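Local coordinates for protein GDP-mannose-dependent alpha-(1-6)-phosphatidylinositol monomannoside mannosyltransferase (Corynebacterium glutamicum, PDB 3OKP) that is a glycosyltransferase of the GT-B clan, modelled here with guanosine-5'-diphosphate-alpha-d-mannose bound, at residues Val67-Ala79 / Pro97-Gly109. Residues are numbered along the deposited sequence; the frame is centred on the assembly and turned at random.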
ATOM      1  N   VAL A  67      18.135 -10.381  11.978  1.00 15.45           N
ATOM      2  CA  VAL A  67      16.696 -10.591  12.130  1.00 14.59           C
ATOM      3  C   VAL A  67      16.322 -10.384  13.595  1.00 13.81           C
ATOM      4  O   VAL A  67      16.943 -10.968  14.491  1.00 14.23           O
ATOM      5  CB  VAL A  67      16.261 -12.024  11.690  1.00 15.14           C
ATOM      6  CG1 VAL A  67      14.741 -12.148  11.668  1.00 14.67           C
ATOM      7  CG2 VAL A  67      16.840 -12.386  10.323  1.00 15.99           C
ATOM      8  N   MET A  68      15.326  -9.538  13.843  1.00 12.61           N
ATOM      9  CA  MET A  68      14.789  -9.401  15.189  1.00 11.69           C
ATOM     10  C   MET A  68      13.677 -10.421  15.396  1.00 11.51           C
ATOM     11  O   MET A  68      12.667 -10.413  14.687  1.00 11.05           O
ATOM     12  CB  MET A  68      14.276  -7.988  15.465  1.00 11.20           C
ATOM     13  CG  MET A  68      13.891  -7.784  16.926  1.00 10.72           C
ATOM     14  SD  MET A  68      13.099  -6.213  17.292  1.00 10.50           S
ATOM     15  CE  MET A  68      14.483  -5.087  17.113  1.00  9.18           C
ATOM     16  N   LEU A  69      13.885 -11.298  16.374  1.00 11.40           N
ATOM     17  CA  LEU A  69      12.970 -12.397  16.654  1.00 11.35           C
ATOM     18  C   LEU A  69      12.452 -12.307  18.089  1.00 11.21           C
ATOM     19  O   LEU A  69      13.124 -11.730  18.949  1.00 11.22           O
ATOM     20  CB  LEU A  69      13.681 -13.736  16.415  1.00 11.86           C
ATOM     21  CG  LEU A  69      14.093 -14.022  14.964  1.00 11.97           C
ATOM     22  CD1 LEU A  69      15.223 -15.041  14.893  1.00 12.48           C
ATOM     23  CD2 LEU A  69      12.894 -14.461  14.125  1.00 11.74           C
ATOM     24  N   PRO A  70      11.245 -12.852  18.352  1.00 11.07           N
ATOM     25  CA  PRO A  70      10.769 -12.871  19.735  1.00 11.05           C
ATOM     26  C   PRO A  70      11.536 -13.901  20.574  1.00 11.43           C
ATOM     27  O   PRO A  70      11.237 -15.097  20.537  1.00 11.83           O
ATOM     28  CB  PRO A  70       9.283 -13.235  19.598  1.00 10.98           C
ATOM     29  CG  PRO A  70       9.173 -13.951  18.312  1.00 11.02           C
ATOM     30  CD  PRO A  70      10.269 -13.444  17.416  1.00 11.12           C
ATOM     31  N   THR A  71      12.542 -13.417  21.298  1.00 11.33           N
ATOM     32  CA  THR A  71      13.406 -14.248  22.136  1.00 11.58           C
ATOM     33  C   THR A  71      13.602 -13.537  23.477  1.00 11.44           C
ATOM     34  O   THR A  71      13.410 -12.323  23.552  1.00 10.97           O
ATOM     35  CB  THR A  71      14.797 -14.472  21.482  1.00 11.92           C
ATOM     36  OG1 THR A  71      15.529 -13.240  21.473  1.00 12.02           O
ATOM     37  CG2 THR A  71      14.669 -14.994  20.047  1.00 11.82           C
ATOM     38  N   PRO A  72      13.982 -14.282  24.539  1.00 11.79           N
ATOM     39  CA  PRO A  72      14.235 -13.652  25.843  1.00 11.88           C
ATOM     40  C   PRO A  72      15.202 -12.463  25.795  1.00 11.70           C
ATOM     41  O   PRO A  72      14.954 -11.454  26.456  1.00 11.54           O
ATOM     42  CB  PRO A  72      14.825 -14.795  26.674  1.00 12.49           C
ATOM     43  CG  PRO A  72      14.236 -16.019  26.080  1.00 12.62           C
ATOM     44  CD  PRO A  72      14.161 -15.746  24.605  1.00 12.32           C
ATOM     45  N   THR A  73      16.283 -12.575  25.022  1.00 11.76           N
ATOM     46  CA  THR A  73      17.273 -11.493  24.926  1.00 12.01           C
ATOM     47  C   THR A  73      16.704 -10.242  24.252  1.00 11.45           C
ATOM     48  O   THR A  73      16.943  -9.125  24.714  1.00 11.16           O
ATOM     49  CB  THR A  73      18.569 -11.933  24.206  1.00 12.45           C
ATOM     50  OG1 THR A  73      18.242 -12.555  22.958  1.00 12.83           O
ATOM     51  CG2 THR A  73      19.365 -12.914  25.073  1.00 13.25           C
ATOM     52  N   THR A  74      15.950 -10.437  23.170  1.00 11.17           N
ATOM     53  CA  THR A  74      15.284  -9.328  22.477  1.00 10.85           C
ATOM     54  C   THR A  74      14.249  -8.658  23.385  1.00 10.70           C
ATOM     55  O   THR A  74      14.187  -7.428  23.463  1.00 10.49           O
ATOM     56  CB  THR A  74      14.597  -9.788  21.171  1.00 10.52           C
ATOM     57  OG1 THR A  74      15.531 -10.504  20.353  1.00 11.01           O
ATOM     58  CG2 THR A  74      14.078  -8.589  20.388  1.00 10.39           C
ATOM     59  N   ALA A  75      13.447  -9.474  24.067  1.00 10.95           N
ATOM     60  CA  ALA A  75      12.426  -8.980  24.993  1.00 11.11           C
ATOM     61  C   ALA A  75      13.041  -8.183  26.148  1.00 11.59           C
ATOM     62  O   ALA A  75      12.489  -7.160  26.555  1.00 11.35           O
ATOM     63  CB  ALA A  75      11.584 -10.131  25.523  1.00 11.44           C
ATOM     64  N   HIS A  76      14.179  -8.658  26.660  1.00 12.11           N
ATOM     65  CA  HIS A  76      14.920  -7.979  27.732  1.00 12.91           C
ATOM     66  C   HIS A  76      15.394  -6.596  27.289  1.00 12.69           C
ATOM     67  O   HIS A  76      15.256  -5.616  28.030  1.00 12.88           O
ATOM     68  CB  HIS A  76      16.121  -8.824  28.189  1.00 13.43           C
ATOM     69  CG  HIS A  76      16.918  -8.202  29.296  1.00 14.53           C
ATOM     70  ND1 HIS A  76      16.892  -8.675  30.590  1.00 15.55           N
ATOM     71  CD2 HIS A  76      17.764  -7.142  29.303  1.00 15.54           C
ATOM     72  CE1 HIS A  76      17.688  -7.939  31.346  1.00 16.27           C
ATOM     73  NE2 HIS A  76      18.226  -6.999  30.590  1.00 15.92           N
ATOM     74  N   ALA A  77      15.955  -6.532  26.081  1.00 12.36           N
ATOM     75  CA  ALA A  77      16.452  -5.285  25.512  1.00 12.29           C
ATOM     76  C   ALA A  77      15.314  -4.293  25.285  1.00 11.95           C
ATOM     77  O   ALA A  77      15.462  -3.100  25.560  1.00 11.85           O
ATOM     78  CB  ALA A  77      17.201  -5.551  24.215  1.00 12.09           C
ATOM     79  N   MET A  78      14.184  -4.798  24.787  1.00 11.57           N
ATOM     80  CA  MET A  78      12.975  -3.990  24.607  1.00 11.35           C
ATOM     81  C   MET A  78      12.487  -3.434  25.946  1.00 11.89           C
ATOM     82  O   MET A  78      12.159  -2.249  26.049  1.00 11.78           O
ATOM     83  CB  MET A  78      11.865  -4.811  23.944  1.00 10.92           C
ATOM     84  CG  MET A  78      10.581  -4.023  23.693  1.00 10.74           C
ATOM     85  SD  MET A  78       9.157  -5.037  23.261  1.00 10.35           S
ATOM     86  CE  MET A  78       8.867  -5.917  24.796  1.00 10.79           C
ATOM     87  N   ALA A  79      12.457  -4.297  26.960  1.00 12.55           N
ATOM     88  CA  ALA A  79      12.014  -3.934  28.303  1.00 13.40           C
ATOM     89  C   ALA A  79      12.842  -2.801  28.914  1.00 14.08           C
ATOM     90  O   ALA A  79      12.290  -1.895  29.540  1.00 14.31           O
ATOM     91  CB  ALA A  79      12.028  -5.160  29.219  1.00 13.81           C
ATOM     92  N   PRO A  97       5.717 -12.247  13.765  1.00 13.40           N
ATOM     93  CA  PRO A  97       5.573 -12.805  15.109  1.00 13.13           C
ATOM     94  C   PRO A  97       6.011 -11.917  16.292  1.00 12.60           C
ATOM     95  O   PRO A  97       5.860 -12.341  17.440  1.00 12.69           O
ATOM     96  CB  PRO A  97       6.495 -14.024  15.045  1.00 13.61           C
ATOM     97  CG  PRO A  97       7.632 -13.570  14.135  1.00 13.71           C
ATOM     98  CD  PRO A  97       7.094 -12.431  13.268  1.00 13.53           C
ATOM     99  N   LEU A  98       6.543 -10.721  16.034  1.00 11.83           N
ATOM    100  CA  LEU A  98       7.163  -9.915  17.106  1.00 11.52           C
ATOM    101  C   LEU A  98       6.233  -9.473  18.241  1.00 11.30           C
ATOM    102  O   LEU A  98       6.683  -9.317  19.380  1.00 11.34           O
ATOM    103  CB  LEU A  98       7.924  -8.703  16.548  1.00 11.21           C
ATOM    104  CG  LEU A  98       9.329  -8.916  15.970  1.00 11.25           C
ATOM    105  CD1 LEU A  98       9.883  -7.585  15.482  1.00 10.65           C
ATOM    106  CD2 LEU A  98      10.285  -9.564  16.975  1.00 11.19           C
ATOM    107  N   ALA A  99       4.949  -9.279  17.935  1.00 10.99           N
ATOM    108  CA  ALA A  99       3.962  -8.890  18.948  1.00 10.93           C
ATOM    109  C   ALA A  99       3.687  -9.983  19.988  1.00 11.29           C
ATOM    110  O   ALA A  99       2.905  -9.782  20.914  1.00 11.20           O
ATOM    111  CB  ALA A  99       2.665  -8.417  18.294  1.00 10.93           C
ATOM    112  N   LEU A 100       4.341 -11.136  19.835  1.00 11.47           N
ATOM    113  CA  LEU A 100       4.348 -12.161  20.881  1.00 12.12           C
ATOM    114  C   LEU A 100       5.149 -11.706  22.111  1.00 12.20           C
ATOM    115  O   LEU A 100       5.125 -12.362  23.150  1.00 12.79           O
ATOM    116  CB  LEU A 100       4.874 -13.499  20.346  1.00 12.36           C
ATOM    117  CG  LEU A 100       3.997 -14.256  19.338  1.00 12.67           C
ATOM    118  CD1 LEU A 100       4.794 -15.365  18.648  1.00 13.44           C
ATOM    119  CD2 LEU A 100       2.738 -14.822  19.986  1.00 13.04           C
ATOM    120  N   MET A 101       5.846 -10.575  21.978  1.00 12.06           N
ATOM    121  CA  MET A 101       6.561  -9.940  23.090  1.00 12.18           C
ATOM    122  C   MET A 101       5.708  -8.874  23.795  1.00 12.20           C
ATOM    123  O   MET A 101       6.217  -8.112  24.623  1.00 12.16           O
ATOM    124  CB  MET A 101       7.868  -9.303  22.600  1.00 11.99           C
ATOM    125  CG  MET A 101       8.874 -10.268  21.974  1.00 11.92           C
ATOM    126  SD  MET A 101      10.535  -9.560  21.826  1.00 12.44           S
ATOM    127  CE  MET A 101      10.273  -8.269  20.604  1.00 11.25           C
ATOM    128  N   ALA A 102       4.416  -8.822  23.474  1.00 12.26           N
ATOM    129  CA  ALA A 102       3.516  -7.807  24.040  1.00 12.27           C
ATOM    130  C   ALA A 102       3.346  -7.935  25.557  1.00 12.79           C
ATOM    131  O   ALA A 102       3.218  -6.929  26.262  1.00 12.89           O
ATOM    132  CB  ALA A 102       2.166  -7.836  23.344  1.00 12.38           C
ATOM    133  N   GLY A 103       3.346  -9.173  26.051  1.00 12.94           N
ATOM    134  CA  GLY A 103       3.304  -9.439  27.489  1.00 13.49           C
ATOM    135  C   GLY A 103       4.451  -8.778  28.235  1.00 13.54           C
ATOM    136  O   GLY A 103       4.240  -8.131  29.261  1.00 13.83           O
ATOM    137  N   THR A 104       5.663  -8.932  27.703  1.00 13.27           N
ATOM    138  CA  THR A 104       6.870  -8.312  28.261  1.00 13.54           C
ATOM    139  C   THR A 104       6.765  -6.787  28.264  1.00 13.37           C
ATOM    140  O   THR A 104       7.201  -6.132  29.214  1.00 13.68           O
ATOM    141  CB  THR A 104       8.137  -8.744  27.480  1.00 13.30           C
ATOM    142  OG1 THR A 104       8.268 -10.170  27.532  1.00 13.87           O
ATOM    143  CG2 THR A 104       9.401  -8.103  28.063  1.00 13.58           C
ATOM    144  N   ALA A 105       6.183  -6.233  27.201  1.00 12.95           N
ATOM    145  CA  ALA A 105       5.992  -4.788  27.083  1.00 13.06           C
ATOM    146  C   ALA A 105       5.123  -4.230  28.215  1.00 13.66           C
ATOM    147  O   ALA A 105       5.454  -3.194  28.797  1.00 13.92           O
ATOM    148  CB  ALA A 105       5.408  -4.428  25.716  1.00 12.44           C
ATOM    149  N   LYS A 106       4.029  -4.925  28.528  1.00 14.04           N
ATOM    150  CA  LYS A 106       3.169  -4.557  29.658  1.00 14.94           C
ATOM    151  C   LYS A 106       3.866  -4.767  31.005  1.00 15.33           C
ATOM    152  O   LYS A 106       3.712  -3.955  31.920  1.00 15.58           O
ATOM    153  CB  LYS A 106       1.839  -5.318  29.610  1.00 15.42           C
ATOM    154  CG  LYS A 106       0.925  -4.881  28.471  1.00 16.39           C
ATOM    155  CD  LYS A 106      -0.498  -5.386  28.652  1.00 19.08           C
ATOM    156  CE  LYS A 106      -1.444  -4.709  27.661  1.00 19.79           C
ATOM    157  NZ  LYS A 106      -2.778  -5.385  27.589  1.00 20.84           N
ATOM    158  N   GLN A 107       4.638  -5.848  31.116  1.00 15.09           N
ATOM    159  CA  GLN A 107       5.437  -6.121  32.314  1.00 15.75           C
ATOM    160  C   GLN A 107       6.461  -5.015  32.574  1.00 15.40           C
ATOM    161  O   GLN A 107       6.706  -4.645  33.726  1.00 15.88           O
ATOM    162  CB  GLN A 107       6.169  -7.459  32.187  1.00 15.65           C
ATOM    163  CG  GLN A 107       5.278  -8.687  32.206  1.00 16.32           C
ATOM    164  CD  GLN A 107       6.058  -9.970  31.987  1.00 16.86           C
ATOM    165  OE1 GLN A 107       7.294  -9.966  31.922  1.00 18.78           O
ATOM    166  NE2 GLN A 107       5.341 -11.081  31.875  1.00 17.78           N
ATOM    167  N   ALA A 108       7.051  -4.500  31.496  1.00 14.60           N
ATOM    168  CA  ALA A 108       8.063  -3.445  31.573  1.00 14.45           C
ATOM    169  C   ALA A 108       7.473  -2.075  31.918  1.00 14.51           C
ATOM    170  O   ALA A 108       8.210  -1.138  32.225  1.00 14.68           O
ATOM    171  CB  ALA A 108       8.855  -3.373  30.273  1.00 13.78           C
ATOM    172  N   GLY A 109       6.149  -1.964  31.862  1.00 14.40           N
ATOM    173  CA  GLY A 109       5.461  -0.764  32.322  1.00 14.83           C
ATOM    174  C   GLY A 109       4.737   0.045  31.261  1.00 14.39           C
ATOM    175  O   GLY A 109       4.195   1.106  31.565  1.00 14.73           O
TER
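The side chain of Met-101 reaches across to Thr-74 and Ala-75 in the middle of this contact and buries the most surface of any residue in it. Its CG stands beside the backbone N (chi1 -61°), and the bend at chi3 turns the methyl group onto Thr-74, where CE lies 3.8 Å from Thr-74 CG2, the two side chains crossing at about a right angle. Its SD rests on the first turn of helix 72-79, against Ala-75 N and CA. Met-78 comes from the opposite segment and also bends at chi3, which brings its CE 3.4 Å from Met-101 O and close to Ala-105 CB. Further along, a pair of alanines lets the backbones approach: the CA atoms of Ala-79 and Ala-108 are 5.2 Å apart, with their methyl groups touching. Thr-104 CG2 lies against Ala-75 O. The segment axes of helices 72-79 and 102-107 run in the same general direction, 33° apart and 9.4 Å at closest approach. This fits the Rossmann-like topology of a GT-B N-terminal domain, in which parallel strands alternate with helices; here the two helices flank strand 89-92 in sequence. Val-10 of central strand 7-11 touches both Met-78 and Met-101, placing these methionines between the helices and the sheet. Ahead of the helices, Leu-98 pushes CD2 against the backbone of 68-70, 3.4 Å from Met-68 O, while its CD1 meets Met-68 SD. Pro-70, partly exposed, is tight on its inner side, with CB 3.8 Å from Met-101 CG. Its outer approaches are looser: its CD is 4.2 Å from CG of the cis-proline Pro-97, and its CB is 4.5 Å from Leu-100 CB. At the N-cap, Thr-71 OG1 shares hydrogen bonds with the hydroxyls of Thr-73 and Thr-74.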